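Local coordinates for aminoglycoside phosphotransferase (Streptomyces rimosus, PDB 6FUC), which probably uses ATP to phosphorylate streptomycin at its 3''-hydroxyl group, a modification that inactivates the antibiotic and gives resistance, at residues A180-V185 / R257-F262; G132-M137 / L210-R215; A105-I110 / Q241-E246; V60-T65 / E123-T128. All blocks are in the same frame, centred on the assembly; numbering follows the deposited sequence.

Contact 1: residues A180-V185 / R257-F262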
loop_
_atom_site.group_PDB
_atom_site.type_symbol
_atom_site.label_atom_id
_atom_site.label_comp_id
_atom_site.label_asym_id
_atom_site.label_seq_id
_atom_site.Cartn_x
_atom_site.Cartn_y
_atom_site.Cartn_z
ATOM N N ALA A 180 5.795 -2.718 19.390
ATOM C CA ALA A 180 4.886 -2.895 20.529
ATOM C C ALA A 180 4.626 -1.560 21.231
ATOM O O ALA A 180 3.495 -1.302 21.647
ATOM C CB ALA A 180 5.464 -3.892 21.521
ATOM N N ALA A 181 5.663 -0.728 21.344
ATOM C CA ALA A 181 5.530 0.536 21.990
ATOM C C ALA A 181 4.755 1.557 21.198
ATOM O O ALA A 181 4.104 2.421 21.810
ATOM C CB ALA A 181 6.922 1.059 22.280
ATOM N N GLN A 182 4.782 1.478 19.898
ATOM C CA GLN A 182 4.149 2.498 19.066
ATOM C C GLN A 182 3.566 1.631 17.895
ATOM O O GLN A 182 4.225 1.307 16.934
ATOM C CB GLN A 182 5.147 3.500 18.478
ATOM C CG GLN A 182 5.957 4.373 19.477
ATOM C CD GLN A 182 7.283 5.021 18.989
ATOM O OE1 GLN A 182 7.619 5.024 17.892
ATOM N NE2 GLN A 182 8.028 5.561 19.935
ATOM N N THR A 183 2.429 1.059 18.138
ATOM C CA THR A 183 1.643 0.458 17.074
ATOM C C THR A 183 0.491 1.377 16.675
ATOM O O THR A 183 -0.126 2.025 17.528
ATOM C CB THR A 183 1.069 -0.904 17.580
ATOM O OG1 THR A 183 2.101 -1.851 17.711
ATOM C CG2 THR A 183 -0.020 -1.533 16.699
ATOM N N VAL A 184 0.214 1.371 15.389
ATOM C CA VAL A 184 -0.921 2.069 14.813
ATOM C C VAL A 184 -1.597 1.150 13.808
ATOM O O VAL A 184 -1.043 0.115 13.430
ATOM C CB VAL A 184 -0.509 3.391 14.125
ATOM C CG1 VAL A 184 0.204 4.329 15.065
ATOM C CG2 VAL A 184 0.346 3.120 12.915
ATOM N N VAL A 185 -2.796 1.538 13.344
ATOM C CA VAL A 185 -3.391 0.911 12.169
ATOM C C VAL A 185 -2.779 1.532 10.935
ATOM O O VAL A 185 -3.007 2.690 10.617
ATOM C CB VAL A 185 -4.909 1.056 12.139
ATOM C CG1 VAL A 185 -5.464 0.403 10.892
ATOM C CG2 VAL A 185 -5.548 0.489 13.415
ATOM N N ARG A 257 15.630 7.533 11.979
ATOM C CA ARG A 257 16.070 7.112 10.663
ATOM C C ARG A 257 16.414 5.630 10.579
ATOM O O ARG A 257 16.173 5.081 9.537
ATOM C CB ARG A 257 17.212 8.021 10.187
ATOM C CG ARG A 257 16.770 9.482 9.998
ATOM C CD ARG A 257 15.506 9.775 9.261
ATOM N NE ARG A 257 15.408 11.119 8.785
ATOM C CZ ARG A 257 14.606 11.531 7.801
ATOM N NH1 ARG A 257 13.728 10.695 7.167
ATOM N NH2 ARG A 257 14.655 12.825 7.460
ATOM N N ASP A 258 16.988 5.003 11.599
ATOM C CA ASP A 258 17.286 3.594 11.511
ATOM C C ASP A 258 16.020 2.776 11.421
ATOM O O ASP A 258 15.950 1.803 10.718
ATOM C CB ASP A 258 18.133 3.120 12.725
ATOM C CG ASP A 258 19.494 3.715 12.767
ATOM O OD1 ASP A 258 19.991 4.301 11.780
ATOM O OD2 ASP A 258 20.092 3.596 13.860
ATOM N N ARG A 259 15.020 3.140 12.216
ATOM C CA ARG A 259 13.772 2.431 12.194
ATOM C C ARG A 259 13.098 2.606 10.775
ATOM O O ARG A 259 12.586 1.686 10.201
ATOM C CB ARG A 259 12.906 2.952 13.321
ATOM C CG ARG A 259 11.605 2.173 13.141
ATOM C CD ARG A 259 10.862 2.000 14.439
ATOM N NE ARG A 259 10.988 3.229 15.214
ATOM C CZ ARG A 259 10.069 3.710 16.028
ATOM N NH1 ARG A 259 10.361 4.808 16.708
ATOM N NH2 ARG A 259 8.870 3.142 16.166
ATOM N N GLU A 260 13.082 3.849 10.262
ATOM C CA GLU A 260 12.544 4.129 8.947
ATOM C C GLU A 260 13.225 3.261 7.869
ATOM O O GLU A 260 12.588 2.663 7.015
ATOM C CB GLU A 260 12.676 5.592 8.648
ATOM C CG GLU A 260 12.126 6.020 7.290
ATOM C CD GLU A 260 12.481 7.427 6.883
ATOM O OE1 GLU A 260 12.903 8.250 7.726
ATOM O OE2 GLU A 260 12.368 7.775 5.696
ATOM N N ARG A 261 14.564 3.278 7.921
ATOM C CA ARG A 261 15.336 2.552 6.916
ATOM C C ARG A 261 15.087 1.045 6.973
ATOM O O ARG A 261 15.117 0.368 5.958
ATOM C CB ARG A 261 16.828 2.926 7.067
ATOM C CG ARG A 261 17.291 4.140 6.291
ATOM C CD ARG A 261 18.813 4.325 6.429
ATOM N NE ARG A 261 19.509 3.097 6.026
ATOM C CZ ARG A 261 20.120 2.246 6.848
ATOM N NH1 ARG A 261 20.155 2.483 8.157
ATOM N NH2 ARG A 261 20.707 1.157 6.352
ATOM N N PHE A 262 14.909 0.511 8.200
ATOM C CA PHE A 262 14.620 -0.902 8.344
ATOM C C PHE A 262 13.359 -1.226 7.516
ATOM O O PHE A 262 13.339 -2.217 6.789
ATOM C CB PHE A 262 14.416 -1.226 9.822
ATOM C CG PHE A 262 14.014 -2.630 10.123
ATOM C CD1 PHE A 262 14.925 -3.642 10.287
ATOM C CD2 PHE A 262 12.675 -2.964 10.176
ATOM C CE1 PHE A 262 14.515 -4.954 10.539
ATOM C CE2 PHE A 262 12.265 -4.267 10.416
ATOM C CZ PHE A 262 13.193 -5.242 10.623
#
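Gln-182 and Arg-259 reach each other because the glutamine runs extended beyond CG while the arginine, with CG anti to the backbone N (chi1 177°), bends at chi3 (39°) to bring its guanidinium round. The pair bridges two parts of the helical lobe of this kinase-like phosphotransferase: Gln-182 is the first residue to leave helix 172-181, just before strand 184-186, and Arg-259 lies in the first turn of helix 257-266. Their CA atoms are 11.8 Å apart, so the gap is spanned by side chains alone. NH1 and NH2 of Arg-259 both donate hydrogen bonds to the single amide oxygen, gripping it end-on: NH2 lies 2.8 Å from Gln-182 OE1 and NH1 of Arg-259 3.0 Å from that same atom. The oxygen sits almost in the guanidinium plane, but both donors approach from one face of the amide, NH2 being 44° out of the carbonyl plane. Both residues have a second conformer, so the grip belongs to the one described. Arg-259 also makes salt bridges, through NE to Asp-256 and through NH2 to Asp-217, which would help to fix its rotation. Within helix 257-266, Arg-257 NH1 meets the syn lone pair of Glu-260 OE1 at 2.6 Å.

Contact 2: residues G132-M137 / L210-R215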
loop_
_atom_site.group_PDB
_atom_site.type_symbol
_atom_site.label_atom_id
_atom_site.label_comp_id
_atom_site.label_asym_id
_atom_site.label_seq_id
_atom_site.Cartn_x
_atom_site.Cartn_y
_atom_site.Cartn_z
ATOM N N GLY A 132 6.378 -9.704 12.745
ATOM C CA GLY A 132 6.603 -11.146 12.654
ATOM C C GLY A 132 6.004 -11.755 11.419
ATOM O O GLY A 132 6.617 -12.619 10.756
ATOM N N GLU A 133 4.796 -11.321 11.036
ATOM C CA GLU A 133 4.189 -11.758 9.784
ATOM C C GLU A 133 4.965 -11.284 8.555
ATOM O O GLU A 133 5.171 -12.038 7.604
ATOM C CB GLU A 133 2.763 -11.234 9.664
ATOM C CG GLU A 133 2.101 -11.505 8.297
ATOM C CD GLU A 133 0.664 -11.076 8.221
ATOM O OE1 GLU A 133 0.073 -10.676 9.243
ATOM O OE2 GLU A 133 0.110 -11.303 7.114
ATOM N N MET A 134 5.344 -10.016 8.570
ATOM C CA MET A 134 6.001 -9.483 7.387
ATOM C C MET A 134 7.377 -10.077 7.205
ATOM O O MET A 134 7.803 -10.315 6.071
ATOM C CB MET A 134 5.992 -7.982 7.452
ATOM C CG MET A 134 4.574 -7.362 7.439
ATOM S SD MET A 134 3.287 -8.061 6.447
ATOM C CE MET A 134 4.071 -7.474 4.944
ATOM N N PHE A 135 8.107 -10.281 8.314
ATOM C CA PHE A 135 9.413 -10.866 8.209
ATOM C C PHE A 135 9.292 -12.296 7.705
ATOM O O PHE A 135 10.072 -12.754 6.859
ATOM C CB PHE A 135 10.204 -10.756 9.504
ATOM C CG PHE A 135 11.675 -10.738 9.253
ATOM C CD1 PHE A 135 12.332 -9.571 8.955
ATOM C CD2 PHE A 135 12.439 -11.889 9.208
ATOM C CE1 PHE A 135 13.661 -9.466 8.763
ATOM C CE2 PHE A 135 13.820 -11.829 8.963
ATOM C CZ PHE A 135 14.356 -10.614 8.635
ATOM N N SER A 136 8.280 -13.025 8.196
ATOM C CA SER A 136 8.023 -14.358 7.669
ATOM C C SER A 136 7.665 -14.359 6.177
ATOM O O SER A 136 8.162 -15.228 5.432
ATOM C CB SER A 136 6.955 -15.026 8.525
ATOM O OG SER A 136 7.428 -15.109 9.876
ATOM N N MET A 137 6.904 -13.370 5.709
ATOM C CA MET A 137 6.659 -13.255 4.314
ATOM C C MET A 137 7.938 -13.033 3.512
ATOM O O MET A 137 8.156 -13.655 2.462
ATOM C CB MET A 137 5.739 -12.071 4.113
ATOM C CG MET A 137 4.288 -12.271 4.420
ATOM S SD MET A 137 3.247 -10.872 4.017
ATOM C CE MET A 137 3.012 -11.222 2.295
ATOM N N LEU A 210 -5.730 -1.357 -0.202
ATOM C CA LEU A 210 -5.750 -1.575 1.245
ATOM C C LEU A 210 -5.522 -2.984 1.685
ATOM O O LEU A 210 -5.778 -3.339 2.833
ATOM C CB LEU A 210 -7.081 -1.031 1.779
ATOM C CG LEU A 210 -7.290 0.452 1.651
ATOM C CD1 LEU A 210 -8.735 0.846 1.702
ATOM C CD2 LEU A 210 -6.526 1.183 2.713
ATOM N N GLY A 211 -4.988 -3.834 0.792
ATOM C CA GLY A 211 -4.854 -5.236 1.079
ATOM C C GLY A 211 -3.923 -5.631 2.192
ATOM O O GLY A 211 -3.995 -6.760 2.674
ATOM N N ARG A 212 -3.040 -4.717 2.641
ATOM C CA ARG A 212 -2.133 -4.934 3.769
ATOM C C ARG A 212 -2.517 -4.136 4.996
ATOM O O ARG A 212 -1.712 -4.081 5.937
ATOM C CB ARG A 212 -0.682 -4.696 3.347
ATOM C CG ARG A 212 -0.183 -5.748 2.421
ATOM C CD ARG A 212 1.281 -5.487 2.032
ATOM N NE ARG A 212 1.811 -6.611 1.305
ATOM C CZ ARG A 212 3.116 -6.865 1.218
ATOM N NH1 ARG A 212 3.991 -6.051 1.734
ATOM N NH2 ARG A 212 3.520 -7.953 0.577
ATOM N N LEU A 213 -3.671 -3.529 5.035
ATOM C CA LEU A 213 -4.082 -2.705 6.185
ATOM C C LEU A 213 -3.970 -3.537 7.467
ATOM O O LEU A 213 -4.344 -4.714 7.515
ATOM C CB LEU A 213 -5.503 -2.254 5.948
ATOM C CG LEU A 213 -6.140 -1.450 7.061
ATOM C CD1 LEU A 213 -6.861 -0.195 6.617
ATOM C CD2 LEU A 213 -6.798 -2.207 8.056
ATOM N N GLY A 214 -3.490 -2.900 8.539
ATOM C CA GLY A 214 -3.491 -3.572 9.828
ATOM C C GLY A 214 -2.509 -2.975 10.763
ATOM O O GLY A 214 -1.692 -2.109 10.389
ATOM N N ARG A 215 -2.498 -3.476 12.007
ATOM C CA ARG A 215 -1.542 -3.037 12.996
ATOM C C ARG A 215 -0.119 -3.197 12.489
ATOM O O ARG A 215 0.257 -4.260 11.975
ATOM C CB ARG A 215 -1.643 -3.915 14.252
ATOM C CG ARG A 215 -2.850 -3.622 15.108
ATOM C CD ARG A 215 -2.724 -4.204 16.494
ATOM N NE ARG A 215 -2.769 -5.647 16.580
ATOM C CZ ARG A 215 -3.903 -6.337 16.699
ATOM N NH1 ARG A 215 -5.058 -5.689 16.644
ATOM N NH2 ARG A 215 -3.892 -7.641 16.849
#
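Met-134, on helix 131-143, and Arg-212, in the type I beta turn from Leu-210 to Leu-213, have the nearest CA atoms of the two segments, 10.0 Å apart. The turn links strand 204-207 to strand 214-216; in related kinase-like phosphotransferases this region follows the metal-binding aspartate of the DFG-like motif. From the turn, Arg-212 extends straight from CG to NE and carries its guanidinium to the helix, where two methionines one turn apart receive it. Met-134, bent at chi2 (-37°) and chi3 (-71°), lays its CE methyl over one face of the guanidinium, toward the rim, 3.5 Å from Arg-212 NH1. Met-137 runs head-on toward the arginine from the helix side, its CE 3.7 Å from Arg-212 NH2, oblique to the plane. Both methionines have second conformers, so this fit describes one of their placements. Near the C-terminus, Thr-270 OG1 accepts a hydrogen bond from Arg-212 NH1, and Trp-271 makes a cation-pi contact with the arginine. The thioether methyls offer the charge no polar partner: the contact is probably dispersion, with some polarisation of the thioethers by the cation, while the C-terminal residues supply polar and pi partners.

Contact 3: residues A105-I110 / Q241-E246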
loop_
_atom_site.group_PDB
_atom_site.type_symbol
_atom_site.label_atom_id
_atom_site.label_comp_id
_atom_site.label_asym_id
_atom_site.label_seq_id
_atom_site.Cartn_x
_atom_site.Cartn_y
_atom_site.Cartn_z
ATOM N N ALA A 105 1.521 21.082 -2.079
ATOM C CA ALA A 105 0.223 21.553 -1.609
ATOM C C ALA A 105 -0.527 20.492 -0.770
ATOM O O ALA A 105 -1.328 20.845 0.064
ATOM C CB ALA A 105 -0.697 21.953 -2.791
ATOM N N ALA A 106 -0.339 19.244 -1.096
ATOM C CA ALA A 106 -1.004 18.133 -0.426
ATOM C C ALA A 106 -0.227 17.609 0.782
ATOM O O ALA A 106 -0.709 16.709 1.469
ATOM C CB ALA A 106 -1.190 17.004 -1.407
ATOM N N TRP A 107 0.968 18.146 1.065
ATOM C CA TRP A 107 1.871 17.493 2.013
ATOM C C TRP A 107 1.320 17.494 3.446
ATOM O O TRP A 107 1.206 16.444 4.112
ATOM C CB TRP A 107 3.224 18.126 1.920
ATOM C CG TRP A 107 4.395 17.377 2.563
ATOM C CD1 TRP A 107 5.253 17.884 3.479
ATOM C CD2 TRP A 107 4.855 16.081 2.249
ATOM N NE1 TRP A 107 6.224 16.976 3.759
ATOM C CE2 TRP A 107 6.015 15.846 3.035
ATOM C CE3 TRP A 107 4.406 15.076 1.422
ATOM C CZ2 TRP A 107 6.721 14.672 2.995
ATOM C CZ3 TRP A 107 5.123 13.864 1.375
ATOM C CH2 TRP A 107 6.280 13.686 2.179
ATOM N N GLU A 108 0.913 18.657 3.918
ATOM C CA GLU A 108 0.249 18.717 5.255
ATOM C C GLU A 108 -1.115 18.002 5.273
ATOM O O GLU A 108 -1.422 17.276 6.231
ATOM C CB GLU A 108 0.162 20.140 5.847
ATOM C CG GLU A 108 1.510 20.699 6.170
ATOM C CD GLU A 108 1.450 22.128 6.662
ATOM O OE1 GLU A 108 0.435 22.821 6.476
ATOM O OE2 GLU A 108 2.461 22.509 7.283
ATOM N N PRO A 109 -1.912 18.130 4.189
ATOM C CA PRO A 109 -3.143 17.341 4.131
ATOM C C PRO A 109 -2.889 15.813 4.227
ATOM O O PRO A 109 -3.672 15.109 4.895
ATOM C CB PRO A 109 -3.756 17.729 2.798
ATOM C CG PRO A 109 -3.378 19.157 2.672
ATOM C CD PRO A 109 -1.991 19.262 3.267
ATOM N N ILE A 110 -1.818 15.336 3.619
ATOM C CA ILE A 110 -1.475 13.937 3.709
ATOM C C ILE A 110 -1.104 13.596 5.145
ATOM O O ILE A 110 -1.556 12.570 5.709
ATOM C CB ILE A 110 -0.369 13.562 2.687
ATOM C CG1 ILE A 110 -0.872 13.606 1.268
ATOM C CG2 ILE A 110 0.174 12.181 3.037
ATOM C CD1 ILE A 110 0.198 13.599 0.230
ATOM N N GLN A 241 15.683 18.166 1.620
ATOM C CA GLN A 241 16.422 18.062 2.926
ATOM C C GLN A 241 15.486 18.379 4.134
ATOM O O GLN A 241 15.800 18.032 5.286
ATOM C CB GLN A 241 17.614 19.028 2.900
ATOM C CG GLN A 241 18.745 18.641 1.940
ATOM C CD GLN A 241 20.034 19.484 2.096
ATOM N N SER A 242 14.322 18.999 3.873
ATOM C CA SER A 242 13.405 19.498 4.946
ATOM C C SER A 242 12.016 18.779 4.938
ATOM O O SER A 242 11.259 18.912 5.942
ATOM C CB SER A 242 13.098 21.019 4.690
ATOM O OG SER A 242 12.459 21.651 5.785
ATOM N N ALA A 243 11.648 18.133 3.846
ATOM C CA ALA A 243 10.298 17.631 3.646
ATOM C C ALA A 243 9.870 16.716 4.814
ATOM O O ALA A 243 8.696 16.785 5.297
ATOM C CB ALA A 243 10.168 16.937 2.289
ATOM N N GLU A 244 10.732 15.791 5.185
ATOM C CA GLU A 244 10.368 14.788 6.194
ATOM C C GLU A 244 10.230 15.375 7.570
ATOM O O GLU A 244 9.351 14.986 8.332
ATOM C CB GLU A 244 11.303 13.571 6.110
ATOM C CG GLU A 244 11.209 13.013 4.701
ATOM C CD GLU A 244 12.330 12.197 4.170
ATOM O OE1 GLU A 244 13.122 11.665 4.959
ATOM O OE2 GLU A 244 12.443 12.139 2.913
ATOM N N GLU A 245 11.140 16.268 7.936
ATOM C CA GLU A 245 11.027 16.937 9.239
ATOM C C GLU A 245 9.732 17.694 9.351
ATOM O O GLU A 245 9.067 17.663 10.368
ATOM C CB GLU A 245 12.211 17.919 9.515
ATOM N N GLU A 246 9.334 18.364 8.300
ATOM C CA GLU A 246 8.078 19.134 8.398
ATOM C C GLU A 246 6.849 18.188 8.419
ATOM O O GLU A 246 5.904 18.464 9.192
ATOM C CB GLU A 246 7.942 20.074 7.244
ATOM C CG GLU A 246 9.034 21.128 7.215
ATOM C CD GLU A 246 8.682 22.384 6.506
ATOM O OE1 GLU A 246 7.552 22.518 5.970
ATOM O OE2 GLU A 246 9.570 23.263 6.521
#
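Trp-107 directs the pyrrole edge of its indole at the backbone of Ala-243, and CZ2 of its six-membered ring lies alongside the methyl group of that alanine. The ring gets there with CG anti to the backbone N (chi1 -165°), standing out from helix 100-117 toward the first turn of helix 243-251. NE1 of Trp-107 donates to Ala-243 O at 2.9 Å. The N-H points fairly straight at the oxygen (158°), which lies practically in the indole plane, although seen from the carbonyl the donor is tilted 34° from its plane. Beside this bond, Trp-107 CZ2 rests 4.2 Å from Ala-243 CB, so an apolar contact from off the plane flanks the in-plane hydrogen bond. The CA atoms of the two residues are 8.6 Å apart, a gap bridged by the large indole.

Here two helices of the C-terminal lobe of the kinase-like fold are joined. Phe-247 and Trp-233 meet the indole edge-to-face, and Trp-239 completes an aromatic cluster around it. On the more exposed flank, Glu-108 OE2 and Glu-246 OE1 come to 5.3 Å, like charges near each other but not touching. For the buried indole the chemistry is economical: its one polar hydrogen is satisfied by a main-chain oxygen, which ties the ring to the start of helix 243-251, while the surrounding aromatic rings serve its carbon surface.

Contact 4: residues V60-T65 / E123-T128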
loop_
_atom_site.group_PDB
_atom_site.type_symbol
_atom_site.label_atom_id
_atom_site.label_comp_id
_atom_site.label_asym_id
_atom_site.label_seq_id
_atom_site.Cartn_x
_atom_site.Cartn_y
_atom_site.Cartn_z
ATOM N N VAL A 60 -11.251 -3.426 3.123
ATOM C CA VAL A 60 -11.947 -2.291 2.505
ATOM C C VAL A 60 -13.299 -2.105 3.199
ATOM O O VAL A 60 -13.694 -0.986 3.568
ATOM C CB VAL A 60 -12.152 -2.541 0.996
ATOM C CG1 VAL A 60 -13.003 -1.448 0.375
ATOM C CG2 VAL A 60 -10.810 -2.673 0.262
ATOM N N SER A 61 -14.049 -3.238 3.344
ATOM C CA SER A 61 -15.337 -3.119 3.980
ATOM C C SER A 61 -15.262 -2.633 5.412
ATOM O O SER A 61 -16.062 -1.812 5.855
ATOM C CB SER A 61 -16.031 -4.451 3.878
ATOM O OG SER A 61 -17.073 -4.509 4.564
ATOM N N TRP A 62 -14.298 -3.126 6.188
ATOM C CA TRP A 62 -14.145 -2.658 7.553
ATOM C C TRP A 62 -13.789 -1.173 7.581
ATOM O O TRP A 62 -14.346 -0.408 8.392
ATOM C CB TRP A 62 -13.121 -3.494 8.310
ATOM C CG TRP A 62 -12.887 -3.036 9.692
ATOM C CD1 TRP A 62 -13.661 -3.272 10.792
ATOM C CD2 TRP A 62 -11.822 -2.179 10.166
ATOM N NE1 TRP A 62 -13.141 -2.662 11.887
ATOM C CE2 TRP A 62 -11.995 -2.000 11.546
ATOM C CE3 TRP A 62 -10.716 -1.607 9.552
ATOM C CZ2 TRP A 62 -11.092 -1.263 12.309
ATOM C CZ3 TRP A 62 -9.836 -0.845 10.314
ATOM C CH2 TRP A 62 -10.055 -0.696 11.656
ATOM N N LEU A 63 -12.864 -0.760 6.728
ATOM C CA LEU A 63 -12.452 0.661 6.768
ATOM C C LEU A 63 -13.598 1.575 6.467
ATOM O O LEU A 63 -13.645 2.712 6.985
ATOM C CB LEU A 63 -11.263 0.923 5.839
ATOM C CG LEU A 63 -10.552 2.248 6.076
ATOM C CD1 LEU A 63 -9.788 2.257 7.383
ATOM C CD2 LEU A 63 -9.628 2.568 4.949
ATOM N N SER A 64 -14.568 1.117 5.668
ATOM C CA SER A 64 -15.742 1.917 5.375
ATOM C C SER A 64 -16.570 2.214 6.628
ATOM O O SER A 64 -17.472 3.047 6.552
ATOM C CB SER A 64 -16.643 1.213 4.340
ATOM O OG SER A 64 -17.447 0.180 4.864
ATOM N N THR A 65 -16.320 1.522 7.734
ATOM C CA THR A 65 -17.039 1.762 8.996
ATOM C C THR A 65 -16.231 2.639 9.967
ATOM O O THR A 65 -16.696 2.909 11.082
ATOM C CB THR A 65 -17.394 0.460 9.707
ATOM O OG1 THR A 65 -16.229 -0.149 10.298
ATOM C CG2 THR A 65 -18.086 -0.535 8.832
ATOM N N GLU A 123 -5.859 -1.869 18.983
ATOM C CA GLU A 123 -6.351 -3.114 19.606
ATOM C C GLU A 123 -7.762 -3.478 19.104
ATOM O O GLU A 123 -8.149 -4.640 19.278
ATOM C CB GLU A 123 -6.327 -3.018 21.123
ATOM C CG GLU A 123 -7.389 -2.188 21.786
ATOM C CD GLU A 123 -7.337 -0.668 21.611
ATOM O OE1 GLU A 123 -6.396 -0.090 20.995
ATOM O OE2 GLU A 123 -8.256 -0.046 22.216
ATOM N N LYS A 124 -8.470 -2.540 18.489
ATOM C CA LYS A 124 -9.786 -2.814 17.948
ATOM C C LYS A 124 -9.726 -3.181 16.470
ATOM O O LYS A 124 -10.756 -3.507 15.870
ATOM C CB LYS A 124 -10.696 -1.634 18.188
ATOM C CG LYS A 124 -10.789 -1.314 19.702
ATOM C CD LYS A 124 -11.903 -0.307 19.927
ATOM C CE LYS A 124 -11.887 0.329 21.309
ATOM N NZ LYS A 124 -11.296 -0.487 22.336
ATOM N N CYS A 125 -8.579 -3.093 15.880
ATOM C CA CYS A 125 -8.491 -3.443 14.460
ATOM C C CYS A 125 -8.533 -4.936 14.323
ATOM O O CYS A 125 -7.777 -5.621 14.956
ATOM C CB CYS A 125 -7.181 -2.902 13.879
ATOM S SG CYS A 125 -7.055 -3.092 12.109
ATOM N N PRO A 126 -9.354 -5.479 13.411
ATOM C CA PRO A 126 -9.343 -6.917 13.178
ATOM C C PRO A 126 -8.083 -7.437 12.502
ATOM O O PRO A 126 -7.846 -8.653 12.471
ATOM C CB PRO A 126 -10.527 -7.115 12.133
ATOM C CG PRO A 126 -11.378 -5.980 12.385
ATOM C CD PRO A 126 -10.507 -4.831 12.705
ATOM N N PHE A 127 -7.316 -6.530 11.928
ATOM C CA PHE A 127 -6.259 -6.903 10.962
ATOM C C PHE A 127 -4.890 -6.514 11.502
ATOM O O PHE A 127 -4.726 -5.497 12.192
ATOM C CB PHE A 127 -6.497 -6.140 9.663
ATOM C CG PHE A 127 -7.896 -6.314 9.146
ATOM C CD1 PHE A 127 -8.308 -7.491 8.646
ATOM C CD2 PHE A 127 -8.791 -5.276 9.219
ATOM C CE1 PHE A 127 -9.606 -7.677 8.184
ATOM C CE2 PHE A 127 -10.088 -5.434 8.771
ATOM C CZ PHE A 127 -10.516 -6.642 8.269
ATOM N N THR A 128 -3.908 -7.324 11.107
ATOM C CA THR A 128 -2.521 -7.076 11.449
ATOM C C THR A 128 -1.622 -7.163 10.221
ATOM O O THR A 128 -1.859 -7.959 9.322
ATOM C CB THR A 128 -2.037 -8.038 12.519
ATOM O OG1 THR A 128 -1.961 -9.373 11.983
ATOM C CG2 THR A 128 -2.834 -7.952 13.775
#
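Trp-62 presents one face of its indole to Pro-126 and Phe-127, which meet it in quite different ways. Pro-126 comes from the opposite direction and sets CD over the five-membered ring, 3.6 Å from its centroid, a CH-pi contact; the nearest pair is Pro-126 CD and Trp-62 CE2 at 3.4 Å. Phe-127 instead turns its edge to the indole in an offset edge-to-face pair, the planes at 74° and the centroids of the phenyl and the five-membered ring 5.6 Å apart. The two aromatic side chains slide past each other in opposite directions, and Phe-127 CE2 reaches Trp-62 CB at 3.6 Å, with that carbon near the phenyl plane. Trp-62 stands toward the C-terminal end of helix 50-63, which probably corresponds to the alpha-C helix of the protein kinase fold, and segment 123-128 belongs to the loop between helices 100-117 and 131-143. The six-membered ring has a sulfur-aromatic contact: Cys-125 SG, held anti to its own backbone N (chi1 -173°), approaches obliquely, 33° off the ring normal and 4.4 Å from the centroid of the Trp-62 six-membered ring. The same sulfur accepts a hydrogen bond from Phe-127 N at 3.5 Å, and Pro-126 CB sits over the centre of the phenyl face.

Overall arrangement
Contacts 1, 2 and 4 form a connected group; contact 3 joins the rest through contact 1 alone and stays about 13 Å (nearest atoms) from contacts 2 and 4. Contacts 1 and 2, centres 13 Å apart, share the small antiparallel sheet of strands 184-186 and 214-216. Contact 4, centred 14 Å from contact 2, joins the same sheet's edge through a probable backbone hydrogen bond from Arg-215 N to Phe-127 O and brings in helix 50-63. Contact 3 touches contact 1 through the Arg-257 to Glu-244 salt bridge between consecutive helices. Along the chain, contact 4 closes before contacts 1 and 2 open, contacts 1 and 2 cross, and contact 2 is nested within contact 3. Contacts 1, 2 and 4 gather round this small sheet, whereas contact 3 joins two helices of the same lobe.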